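PDB 2EAB: alpha-fucosidase from Bifidobacterium bifidum, which probably hydrolyses 1,2-linked alpha-L-fucosides, and is represented here by the catalytic fragment of a longer protein. Local coordinates for residues G826-W829 / T835-R838; F884-T887 / T891-I894; T693-E698 / V796-I801. All blocks are in the same frame, centred on the assembly; numbering follows the deposited sequence.

Overall arrangement
From the N terminus, interaction 3 comes first: 693-698 meets 796-801, closing a loop of 97 intervening residues that is rich in helix and bringing a turn of the catalytic region against the C-terminal beta region. Interaction 1 follows, closing a hairpin with five residues between 826-829 and 835-838. Interaction 2 closes last, with three residues between 884-887 and 891-894. The three follow in series, with no nesting or crossing. Interaction 1 and strand 890-896 of interaction 2 lie in one antiparallel sheet, where 833-841 and 890-896 are neighbours, and the two contacts touch directly; Ile801 of interaction 3 packs on Thr827 and Val837 of interaction 1. Interactions 2 and 3 stay about 6 Å apart at their nearest atoms.

Interaction 1 of 3, residues G826-W829 / T835-R838; sequences GTTW and TEVR
Thr827 turns OG1 trans to its main-chain nitrogen (chi1 -171°), which brings the hydroxyl across to the facing strand, where OG1 donates to Glu836 O over 3.1 Å. The next residue turns the other way: Thr828 keeps OG1 beside its own nitrogen and directs the methyl CG2 past OG1 of Thr835, the two side chains crossing obliquely. Glu836 O is gripped a second time by Thr828 N, at 2.9 Å and with a nearly straight N-H (166°). The two donors arrive from opposite faces of the carbonyl plane, so this oxygen is held from both sides. Thr828 O is also doubly used, but its donors share one face: Thr835 N lies 2.8 Å from it and Glu836 N 3.3 Å. Two consecutive residues facing one is the definition of a classic beta bulge, here in an antiparallel hairpin whose strand axes run at 173°. Beyond the bulge the register is regular. Gly826 and Arg838 form a hydrogen-bonded pair, with Gly826 N to Arg838 O at 2.9 Å and Arg838 N to Gly826 O at 2.8 Å. On the face carrying Thr828 and Glu836, water 1 joins their side chains, lying 2.8 Å from both Thr828 OG1 and Glu836 OE1. On the other face, Thr827 and Val837 pack against Ile801. The hairpin lies mid-sheet: Thr827 and Trp829 bond through their backbones to Val814 and Gly812 of strand 812-819, while Val837 bonds to Ile894 of strand 890-896.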
loop_
_atom_site.group_PDB
_atom_site.type_symbol
_atom_site.label_atom_id
_atom_site.label_comp_id
_atom_site.label_asym_id
_atom_site.label_seq_id
_atom_site.Cartn_x
_atom_site.Cartn_y
_atom_site.Cartn_z
ATOM N N GLY A 826 -11.153 -5.249 -20.177
ATOM C CA GLY A 826 -12.444 -4.601 -20.003
ATOM C C GLY A 826 -13.512 -5.671 -20.078
ATOM O O GLY A 826 -13.361 -6.647 -20.818
ATOM N N THR A 827 -14.572 -5.517 -19.295
ATOM C CA THR A 827 -15.694 -6.445 -19.353
ATOM C C THR A 827 -17.005 -5.716 -19.108
ATOM O O THR A 827 -17.075 -4.782 -18.304
ATOM C CB THR A 827 -15.530 -7.665 -18.394
ATOM O OG1 THR A 827 -16.552 -8.639 -18.653
ATOM C CG2 THR A 827 -15.598 -7.263 -16.935
ATOM N N THR A 828 -18.028 -6.149 -19.838
ATOM C CA THR A 828 -19.384 -5.658 -19.670
ATOM C C THR A 828 -20.245 -6.856 -19.312
ATOM O O THR A 828 -20.054 -7.947 -19.856
ATOM C CB THR A 828 -19.898 -4.999 -20.965
ATOM O OG1 THR A 828 -19.022 -3.921 -21.317
ATOM C CG2 THR A 828 -21.318 -4.458 -20.794
ATOM N N TRP A 829 -21.169 -6.662 -18.379
ATOM C CA TRP A 829 -22.059 -7.732 -17.974
ATOM C C TRP A 829 -23.483 -7.234 -17.803
ATOM O O TRP A 829 -23.719 -6.047 -17.581
ATOM C CB TRP A 829 -21.549 -8.440 -16.710
ATOM C CG TRP A 829 -21.539 -7.604 -15.459
ATOM C CD1 TRP A 829 -22.501 -7.574 -14.493
ATOM C CD2 TRP A 829 -20.510 -6.698 -15.028
ATOM N NE1 TRP A 829 -22.144 -6.704 -13.487
ATOM C CE2 TRP A 829 -20.927 -6.151 -13.793
ATOM C CE3 TRP A 829 -19.281 -6.292 -15.568
ATOM C CZ2 TRP A 829 -20.160 -5.221 -13.086
ATOM C CZ3 TRP A 829 -18.515 -5.366 -14.862
ATOM C CH2 TRP A 829 -18.962 -4.842 -13.635
ATOM N N THR A 835 -21.240 -10.078 -21.141
ATOM C CA THR A 835 -21.717 -9.912 -22.511
ATOM C C THR A 835 -20.570 -9.585 -23.457
ATOM O O THR A 835 -20.676 -9.791 -24.668
ATOM C CB THR A 835 -22.782 -8.806 -22.613
ATOM O OG1 THR A 835 -22.250 -7.579 -22.098
ATOM C CG2 THR A 835 -24.031 -9.188 -21.831
ATOM N N GLU A 836 -19.478 -9.061 -22.906
ATOM C CA GLU A 836 -18.302 -8.744 -23.701
ATOM C C GLU A 836 -17.063 -8.730 -22.817
ATOM O O GLU A 836 -17.114 -8.273 -21.666
ATOM C CB GLU A 836 -18.461 -7.386 -24.396
ATOM C CG GLU A 836 -17.344 -7.053 -25.376
ATOM C CD GLU A 836 -17.397 -5.623 -25.874
ATOM O OE1 GLU A 836 -17.184 -4.690 -25.069
ATOM O OE2 GLU A 836 -17.640 -5.439 -27.085
ATOM N N VAL A 837 -15.969 -9.266 -23.348
ATOM C CA VAL A 837 -14.652 -9.062 -22.763
ATOM C C VAL A 837 -13.772 -8.456 -23.843
ATOM O O VAL A 837 -13.803 -8.898 -24.999
ATOM C CB VAL A 837 -14.028 -10.380 -22.249
ATOM C CG1 VAL A 837 -12.677 -10.112 -21.593
ATOM C CG2 VAL A 837 -14.960 -11.077 -21.266
ATOM N N ARG A 838 -13.019 -7.425 -23.473
ATOM C CA ARG A 838 -12.006 -6.851 -24.345
ATOM C C ARG A 838 -10.648 -7.107 -23.711
ATOM O O ARG A 838 -10.366 -6.630 -22.607
ATOM C CB ARG A 838 -12.255 -5.357 -24.560
ATOM C CG ARG A 838 -13.569 -5.071 -25.288
ATOM C CD ARG A 838 -13.769 -3.589 -25.588
ATOM N NE ARG A 838 -12.681 -3.026 -26.389
ATOM C CZ ARG A 838 -12.598 -3.078 -27.718
ATOM N NH1 ARG A 838 -13.542 -3.678 -28.435
ATOM N NH2 ARG A 838 -11.558 -2.528 -28.331
HETATM O O HOH W 1 -16.548 -4.730 -22.379
#

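Interaction 2 of 3, residues F884-T887 / T891-I894; sequences FDTT and TYTI
Tyr892 OH is held by two partners: Thr887 N donates to it over 2.9 Å, and water 2 lies 2.6 Å from it. The amide reaches the phenol oxygen near the ring plane, at the edge, although the N-H is bent (146°). Water 2 also bonds to Thr887 OG1, so the water spans the two residues; that threonine hydroxyl has its stronger partner in Thr890 OG1, at the start of strand 890-896. Thr886, one residue back, meets the outer half of the tyrosine ring at a slant, its CB 3.6 Å from Tyr892 CE2 and its methyl CG2 close by. The OG1 of Thr886 is used elsewhere, on Lys845 O and Ser841 OG. This is where the chain passes from one sheet of the C-terminal region to another: strand 880-884 belongs to a mixed sheet and strand 890-896 to an antiparallel one, and apolar side chains of the two meet in a sandwich-like layer between them. Phe884 is one of these. Its chi1 of 54° turns the ring toward strand 890-896, so that CE1 comes over one face of the tyrosine ring, 3.8 Å from Tyr892 CG. The rings meet obliquely, their planes at 57° and their centroids 5.5 Å apart, and the two side chains run antiparallel past each other. Two residues on from Tyr892 in strand 890-896, Ile894 CD1 approaches Phe884 CZ at 4.3 Å. Leu839 and Val861 of the antiparallel sheet and Ala847 and Val849 of the mixed one also touch Phe884.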
loop_
_atom_site.group_PDB
_atom_site.type_symbol
_atom_site.label_atom_id
_atom_site.label_comp_id
_atom_site.label_asym_id
_atom_site.label_seq_id
_atom_site.Cartn_x
_atom_site.Cartn_y
_atom_site.Cartn_z
ATOM N N PHE A 884 -5.824 -19.061 -26.706
ATOM C CA PHE A 884 -5.471 -18.553 -28.028
ATOM C C PHE A 884 -4.170 -17.779 -28.026
ATOM O O PHE A 884 -3.772 -17.209 -27.006
ATOM C CB PHE A 884 -6.617 -17.730 -28.648
ATOM C CG PHE A 884 -7.135 -16.605 -27.778
ATOM C CD1 PHE A 884 -6.742 -15.289 -28.014
ATOM C CD2 PHE A 884 -8.049 -16.853 -26.755
ATOM C CE1 PHE A 884 -7.240 -14.240 -27.232
ATOM C CE2 PHE A 884 -8.542 -15.814 -25.965
ATOM C CZ PHE A 884 -8.142 -14.509 -26.207
ATOM N N ASP A 885 -3.495 -17.788 -29.170
ATOM C CA ASP A 885 -2.316 -16.962 -29.376
ATOM C C ASP A 885 -2.708 -15.502 -29.411
ATOM O O ASP A 885 -3.805 -15.155 -29.836
ATOM C CB ASP A 885 -1.642 -17.305 -30.707
ATOM C CG ASP A 885 -1.050 -18.701 -30.730
ATOM O OD1 ASP A 885 -0.798 -19.288 -29.657
ATOM O OD2 ASP A 885 -0.833 -19.214 -31.847
ATOM N N THR A 886 -1.797 -14.644 -28.967
ATOM C CA THR A 886 -1.989 -13.211 -29.123
ATOM C C THR A 886 -0.740 -12.552 -29.685
ATOM O O THR A 886 0.345 -13.142 -29.711
ATOM C CB THR A 886 -2.351 -12.497 -27.796
ATOM O OG1 THR A 886 -1.193 -12.414 -26.961
ATOM C CG2 THR A 886 -3.491 -13.187 -27.061
ATOM N N THR A 887 -0.921 -11.315 -30.130
ATOM C CA THR A 887 0.172 -10.479 -30.591
ATOM C C THR A 887 0.120 -9.164 -29.836
ATOM O O THR A 887 -0.953 -8.573 -29.683
ATOM C CB THR A 887 0.069 -10.206 -32.094
ATOM O OG1 THR A 887 -1.173 -9.558 -32.385
ATOM C CG2 THR A 887 0.140 -11.502 -32.852
ATOM N N THR A 891 -6.105 -6.035 -29.534
ATOM C CA THR A 891 -7.237 -6.248 -28.644
ATOM C C THR A 891 -8.174 -7.308 -29.220
ATOM O O THR A 891 -8.575 -7.251 -30.391
ATOM C CB THR A 891 -8.000 -4.930 -28.360
ATOM O OG1 THR A 891 -7.133 -4.022 -27.674
ATOM C CG2 THR A 891 -9.227 -5.176 -27.493
ATOM N N TYR A 892 -8.512 -8.274 -28.372
ATOM C CA TYR A 892 -9.382 -9.389 -28.729
ATOM C C TYR A 892 -10.721 -9.203 -28.052
ATOM O O TYR A 892 -10.786 -8.847 -26.871
ATOM C CB TYR A 892 -8.725 -10.714 -28.324
ATOM C CG TYR A 892 -7.382 -10.859 -28.983
ATOM C CD1 TYR A 892 -7.260 -11.497 -30.216
ATOM C CD2 TYR A 892 -6.241 -10.297 -28.412
ATOM C CE1 TYR A 892 -6.032 -11.598 -30.848
ATOM C CE2 TYR A 892 -5.012 -10.389 -29.038
ATOM C CZ TYR A 892 -4.913 -11.043 -30.252
ATOM O OH TYR A 892 -3.694 -11.127 -30.873
ATOM N N THR A 893 -11.787 -9.419 -28.813
ATOM C CA THR A 893 -13.130 -9.239 -28.301
ATOM C C THR A 893 -13.801 -10.599 -28.141
ATOM O O THR A 893 -13.839 -11.403 -29.081
ATOM C CB THR A 893 -13.956 -8.304 -29.214
ATOM O OG1 THR A 893 -13.250 -7.069 -29.393
ATOM C CG2 THR A 893 -15.316 -8.008 -28.609
ATOM N N ILE A 894 -14.314 -10.849 -26.940
ATOM C CA ILE A 894 -14.913 -12.132 -26.589
ATOM C C ILE A 894 -16.390 -11.930 -26.299
ATOM O O ILE A 894 -16.757 -11.126 -25.439
ATOM C CB ILE A 894 -14.199 -12.776 -25.377
ATOM C CG1 ILE A 894 -12.685 -12.845 -25.624
ATOM C CG2 ILE A 894 -14.766 -14.160 -25.098
ATOM C CD1 ILE A 894 -11.871 -13.287 -24.418
HETATM O O HOH W 2 -3.522 -11.539 -33.470
#

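Interaction 3 of 3, residues T693-E698 / V796-I801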
loop_
_atom_site.group_PDB
_atom_site.type_symbol
_atom_site.label_atom_id
_atom_site.label_comp_id
_atom_site.label_asym_id
_atom_site.label_seq_id
_atom_site.Cartn_x
_atom_site.Cartn_y
_atom_site.Cartn_z
ATOM N N THR A 693 -6.351 -21.795 -4.129
ATOM C CA THR A 693 -7.065 -21.174 -5.234
ATOM C C THR A 693 -8.348 -21.922 -5.560
ATOM O O THR A 693 -8.562 -23.057 -5.115
ATOM C CB THR A 693 -6.227 -21.143 -6.524
ATOM O OG1 THR A 693 -6.176 -22.461 -7.082
ATOM C CG2 THR A 693 -4.804 -20.624 -6.285
ATOM N N ILE A 694 -9.182 -21.266 -6.357
ATOM C CA ILE A 694 -10.447 -21.823 -6.813
ATOM C C ILE A 694 -10.259 -23.161 -7.553
ATOM O O ILE A 694 -11.182 -23.980 -7.606
ATOM C CB ILE A 694 -11.219 -20.772 -7.669
ATOM C CG1 ILE A 694 -12.699 -21.144 -7.828
ATOM C CG2 ILE A 694 -10.529 -20.520 -9.019
ATOM C CD1 ILE A 694 -13.515 -21.032 -6.551
ATOM N N ASP A 695 -9.064 -23.388 -8.093
ATOM C CA ASP A 695 -8.764 -24.619 -8.825
ATOM C C ASP A 695 -8.449 -25.816 -7.932
ATOM O O ASP A 695 -8.242 -26.923 -8.429
ATOM C CB ASP A 695 -7.635 -24.366 -9.818
ATOM C CG ASP A 695 -8.028 -23.367 -10.870
ATOM O OD1 ASP A 695 -8.586 -23.796 -11.901
ATOM O OD2 ASP A 695 -7.844 -22.150 -10.632
ATOM N N ASN A 696 -8.409 -25.591 -6.622
ATOM C CA ASN A 696 -8.172 -26.664 -5.667
ATOM C C ASN A 696 -9.280 -26.656 -4.628
ATOM O O ASN A 696 -9.183 -25.974 -3.606
ATOM C CB ASN A 696 -6.794 -26.489 -5.020
ATOM C CG ASN A 696 -6.441 -27.598 -4.036
ATOM O OD1 ASN A 696 -7.302 -28.345 -3.568
ATOM N ND2 ASN A 696 -5.162 -27.692 -3.703
ATOM N N SER A 697 -10.336 -27.418 -4.896
ATOM C CA SER A 697 -11.514 -27.422 -4.036
ATOM C C SER A 697 -11.238 -27.896 -2.616
ATOM O O SER A 697 -11.839 -27.380 -1.675
ATOM C CB SER A 697 -12.636 -28.245 -4.655
ATOM O OG SER A 697 -13.162 -27.566 -5.777
ATOM N N GLU A 698 -10.340 -28.867 -2.459
ATOM C CA GLU A 698 -10.001 -29.360 -1.123
ATOM C C GLU A 698 -9.494 -28.214 -0.245
ATOM O O GLU A 698 -9.980 -28.003 0.874
ATOM C CB GLU A 698 -8.962 -30.483 -1.185
ATOM C CG GLU A 698 -8.660 -31.102 0.184
ATOM C CD GLU A 698 -7.434 -32.002 0.202
ATOM O OE1 GLU A 698 -6.535 -31.848 -0.655
ATOM O OE2 GLU A 698 -7.362 -32.869 1.100
ATOM N N VAL A 796 -0.897 -21.265 -16.415
ATOM C CA VAL A 796 -0.464 -20.506 -15.253
ATOM C C VAL A 796 -0.884 -19.052 -15.404
ATOM O O VAL A 796 -0.701 -18.451 -16.470
ATOM C CB VAL A 796 1.067 -20.618 -15.079
ATOM C CG1 VAL A 796 1.552 -19.773 -13.913
ATOM C CG2 VAL A 796 1.484 -22.074 -14.888
ATOM N N ASN A 797 -1.422 -18.481 -14.325
ATOM C CA ASN A 797 -1.861 -17.090 -14.311
ATOM C C ASN A 797 -2.904 -16.807 -15.387
ATOM O O ASN A 797 -2.848 -15.792 -16.075
ATOM C CB ASN A 797 -0.660 -16.135 -14.402
ATOM C CG ASN A 797 0.225 -16.209 -13.174
ATOM O OD1 ASN A 797 -0.149 -16.819 -12.177
ATOM N ND2 ASN A 797 1.396 -15.590 -13.241
ATOM N N TYR A 798 -3.868 -17.714 -15.521
ATOM C CA TYR A 798 -4.933 -17.520 -16.494
ATOM C C TYR A 798 -5.791 -16.321 -16.098
ATOM O O TYR A 798 -5.933 -15.996 -14.906
ATOM C CB TYR A 798 -5.778 -18.795 -16.664
ATOM C CG TYR A 798 -6.588 -19.202 -15.449
ATOM C CD1 TYR A 798 -7.872 -18.701 -15.246
ATOM C CD2 TYR A 798 -6.083 -20.106 -14.521
ATOM C CE1 TYR A 798 -8.631 -19.071 -14.139
ATOM C CE2 TYR A 798 -6.834 -20.487 -13.407
ATOM C CZ TYR A 798 -8.102 -19.958 -13.224
ATOM O OH TYR A 798 -8.870 -20.309 -12.136
ATOM N N THR A 799 -6.331 -15.653 -17.109
ATOM C CA THR A 799 -7.177 -14.485 -16.928
ATOM C C THR A 799 -8.577 -14.947 -16.556
ATOM O O THR A 799 -9.223 -15.645 -17.338
ATOM C CB THR A 799 -7.235 -13.668 -18.231
ATOM O OG1 THR A 799 -5.906 -13.373 -18.671
ATOM C CG2 THR A 799 -8.017 -12.377 -18.050
ATOM N N ASN A 800 -9.043 -14.554 -15.372
ATOM C CA ASN A 800 -10.333 -14.995 -14.857
ATOM C C ASN A 800 -11.295 -13.820 -14.766
ATOM O O ASN A 800 -11.160 -12.954 -13.894
ATOM C CB ASN A 800 -10.151 -15.683 -13.501
ATOM C CG ASN A 800 -11.416 -16.342 -12.995
ATOM O OD1 ASN A 800 -12.496 -16.176 -13.572
ATOM N ND2 ASN A 800 -11.291 -17.092 -11.903
ATOM N N ILE A 801 -12.252 -13.800 -15.691
ATOM C CA ILE A 801 -13.226 -12.729 -15.825
ATOM C C ILE A 801 -14.400 -12.925 -14.865
ATOM O O ILE A 801 -15.044 -13.978 -14.854
ATOM C CB ILE A 801 -13.754 -12.664 -17.285
ATOM C CG1 ILE A 801 -12.605 -12.489 -18.291
ATOM C CG2 ILE A 801 -14.836 -11.598 -17.448
ATOM C CD1 ILE A 801 -11.783 -11.213 -18.130
#
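Tyr798 brings the hydroxyl end of its ring up to Ile694 and Asp695, the two central residues of a type I beta turn running from Thr693 to Asn696. The turn leads into helix 697-711, whose N-cap is Asn696, its OD1 accepting from Tyr699 N. Tyr798 OH donates to Asp695 OD2 over 2.6 Å, and OD2 receives it on its syn lone pair. OD2 lies in the plane of the ring at its edge, while the carboxylate stands almost perpendicular to it, the planes 86° apart. CG of Asp695 is trans to its carbonyl carbon (chi1 -64°), which sends the carboxylate toward the tyrosine. The same OD2 is hydrogen-bonded to Ser785 OG, so one oxygen serves two partners. With an alanine here, the hydroxyls of Tyr798 and Ser785 would probably both lose this shared mate, and the phenol end would be held less firmly. The contact joins the catalytic region to the C-terminal one, with the side chain of Asp695 about 9 Å from that of Asp690, a calcium ligand in a crystal structure of this protein, although no calcium is bound there in this chain. Ile694 adds its CG2, 3.5 Å from Tyr798 OH. Thr693 and Asp695 form an ST turn, Asp695 N donating to Thr693 OG1 at 3.2 Å.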